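Local coordinates for protein Cas6b (Methanococcus maripaludis, PDB 4Z7K) that probably cleaves CRISPR precursor transcripts as a Cas6-type endoribonuclease, binding a repeat RNA that forms no stem-loop, at residues 3-8 and 98-103. Sequence-based numbering, arbitrary orientation.
Sequences LEYMHI and NVHKDM
Y5 and H7 of strand 3-8 pair antiparallel with D102 and H100 of strand 98-103. Y5 N reaches D102 O at 2.7 Å, and D102 N returns a bond to Y5 O. H100 N bonds almost straight to H7 O (174° at the hydrogen), while the reverse bond from H7 N is weak. On the face of Y5, H7 and H100 the three rings cluster. Y5 is T-shaped to H100, edge to face, with planes at 87°. H100 in turn aims its edge at the H7 ring, off centre. With chi1 at 70°, the Y5 ring leans over the partner strand, and D102 O sits over one of its faces, 3.2 Å from CD2. On the opposite face of the sheet, M6 and I8 pack against V99: I8 CG1 lies 3.7 Å from V99 CG2, and M6 SD meets V99 CG1. M6, H7 and I8 are buried and form the tight part. The looser part is strand 98-103, where H100, K101 and M103 are exposed, on both sheet faces. E4 stays 4.5 Å from K101 (OE2 to NZ), beyond a salt bridge. K101 is instead paired with E75 of helix 67-76. That helix covers M6 and I8 through L74. Strand 60-66 flanks strand 3-8 on its other edge, leaving 98-103 outermost in the N-terminal antiparallel sheet.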
loop_
_atom_site.group_PDB
_atom_site.type_symbol
_atom_site.label_atom_id
_atom_site.label_comp_id
_atom_site.label_asym_id
_atom_site.label_seq_id
_atom_site.Cartn_x
_atom_site.Cartn_y
_atom_site.Cartn_z
ATOM N N LEU B 3 -13.152 -9.830 28.556
ATOM C CA LEU B 3 -11.915 -10.262 27.913
ATOM C C LEU B 3 -10.827 -10.533 28.935
ATOM O O LEU B 3 -10.540 -9.687 29.776
ATOM C CB LEU B 3 -11.441 -9.212 26.917
ATOM C CG LEU B 3 -10.242 -9.558 26.049
ATOM C CD1 LEU B 3 -10.533 -10.725 25.161
ATOM C CD2 LEU B 3 -9.935 -8.341 25.229
ATOM N N GLU B 4 -10.205 -11.700 28.815
ATOM C CA GLU B 4 -9.158 -12.154 29.713
ATOM C C GLU B 4 -7.804 -11.718 29.156
ATOM O O GLU B 4 -7.523 -11.923 27.976
ATOM C CB GLU B 4 -9.269 -13.679 29.875
ATOM C CG GLU B 4 -8.186 -14.352 30.674
ATOM C CD GLU B 4 -8.485 -15.822 30.922
ATOM O OE1 GLU B 4 -8.880 -16.499 29.947
ATOM O OE2 GLU B 4 -8.275 -16.306 32.063
ATOM N N TYR B 5 -6.984 -11.072 29.981
ATOM C CA TYR B 5 -5.714 -10.544 29.492
ATOM C C TYR B 5 -4.556 -10.759 30.432
ATOM O O TYR B 5 -4.752 -11.057 31.612
ATOM C CB TYR B 5 -5.841 -9.027 29.203
ATOM C CG TYR B 5 -5.993 -8.080 30.420
ATOM C CD1 TYR B 5 -4.897 -7.723 31.216
ATOM C CD2 TYR B 5 -7.228 -7.493 30.723
ATOM C CE1 TYR B 5 -5.039 -6.845 32.307
ATOM C CE2 TYR B 5 -7.379 -6.616 31.809
ATOM C CZ TYR B 5 -6.285 -6.293 32.594
ATOM O OH TYR B 5 -6.450 -5.426 33.663
ATOM N N MET B 6 -3.346 -10.607 29.889
ATOM C CA MET B 6 -2.127 -10.646 30.693
ATOM C C MET B 6 -1.018 -9.784 30.048
ATOM O O MET B 6 -0.584 -10.067 28.918
ATOM C CB MET B 6 -1.656 -12.093 30.885
ATOM C CG MET B 6 -0.438 -12.241 31.805
ATOM S SD MET B 6 -0.143 -13.933 32.408
ATOM C CE MET B 6 0.788 -14.619 31.044
ATOM N N HIS B 7 -0.558 -8.760 30.789
ATOM C CA HIS B 7 0.610 -7.943 30.419
ATOM C C HIS B 7 1.869 -8.519 31.029
ATOM O O HIS B 7 1.865 -8.929 32.192
ATOM C CB HIS B 7 0.506 -6.482 30.891
ATOM C CG HIS B 7 -0.851 -5.863 30.752
ATOM N ND1 HIS B 7 -1.866 -6.419 30.006
ATOM C CD2 HIS B 7 -1.352 -4.720 31.280
ATOM C CE1 HIS B 7 -2.932 -5.639 30.070
ATOM N NE2 HIS B 7 -2.650 -4.607 30.843
ATOM N N ILE B 8 2.954 -8.501 30.262
ATOM C CA ILE B 8 4.276 -8.854 30.777
ATOM C C ILE B 8 5.295 -7.756 30.529
ATOM O O ILE B 8 5.532 -7.378 29.386
ATOM C CB ILE B 8 4.779 -10.153 30.130
ATOM C CG1 ILE B 8 4.129 -11.361 30.802
ATOM C CG2 ILE B 8 6.284 -10.253 30.220
ATOM C CD1 ILE B 8 4.329 -12.640 30.036
ATOM N N ASN B 98 7.544 -7.901 35.890
ATOM C CA ASN B 98 6.218 -7.665 36.420
ATOM C C ASN B 98 5.171 -8.240 35.466
ATOM O O ASN B 98 5.133 -7.899 34.283
ATOM C CB ASN B 98 5.969 -6.177 36.645
ATOM C CG ASN B 98 4.502 -5.863 36.836
ATOM O OD1 ASN B 98 3.763 -5.651 35.871
ATOM N ND2 ASN B 98 4.068 -5.831 38.091
ATOM N N VAL B 99 4.361 -9.153 35.985
ATOM C CA VAL B 99 3.243 -9.703 35.241
ATOM C C VAL B 99 1.951 -9.186 35.834
ATOM O O VAL B 99 1.768 -9.151 37.044
ATOM C CB VAL B 99 3.268 -11.239 35.247
ATOM C CG1 VAL B 99 1.994 -11.808 34.671
ATOM C CG2 VAL B 99 4.489 -11.723 34.498
ATOM N N HIS B 100 1.046 -8.797 34.962
ATOM C CA HIS B 100 -0.255 -8.318 35.368
ATOM C C HIS B 100 -1.255 -9.158 34.572
ATOM O O HIS B 100 -0.960 -9.509 33.425
ATOM C CB HIS B 100 -0.331 -6.808 35.090
ATOM C CG HIS B 100 -1.655 -6.181 35.377
ATOM N ND1 HIS B 100 -2.067 -5.018 34.758
ATOM C CD2 HIS B 100 -2.658 -6.539 36.212
ATOM C CE1 HIS B 100 -3.274 -4.693 35.190
ATOM N NE2 HIS B 100 -3.655 -5.599 36.074
ATOM N N LYS B 101 -2.371 -9.571 35.182
ATOM C CA LYS B 101 -3.405 -10.311 34.434
ATOM C C LYS B 101 -4.772 -10.249 35.113
ATOM O O LYS B 101 -4.888 -10.314 36.338
ATOM C CB LYS B 101 -3.038 -11.779 34.207
ATOM C CG LYS B 101 -3.328 -12.691 35.371
ATOM C CD LYS B 101 -4.085 -13.960 34.932
ATOM C CE LYS B 101 -3.306 -14.805 33.921
ATOM N NZ LYS B 101 -4.041 -16.062 33.612
ATOM N N ASP B 102 -5.811 -10.137 34.295
ATOM C CA ASP B 102 -7.141 -9.802 34.776
ATOM C C ASP B 102 -8.090 -9.932 33.596
ATOM O O ASP B 102 -7.648 -10.157 32.468
ATOM C CB ASP B 102 -7.147 -8.372 35.341
ATOM C CG ASP B 102 -8.298 -8.106 36.297
ATOM O OD1 ASP B 102 -9.042 -9.055 36.629
ATOM O OD2 ASP B 102 -8.447 -6.936 36.730
ATOM N N MET B 103 -9.389 -9.840 33.844
ATOM C CA MET B 103 -10.316 -9.684 32.739
ATOM C C MET B 103 -11.236 -8.497 32.973
ATOM O O MET B 103 -12.083 -8.540 33.869
ATOM C CB MET B 103 -11.104 -10.974 32.509
ATOM C CG MET B 103 -11.897 -11.484 33.693
ATOM S SD MET B 103 -12.570 -13.106 33.304
ATOM C CE MET B 103 -13.100 -12.840 31.604
#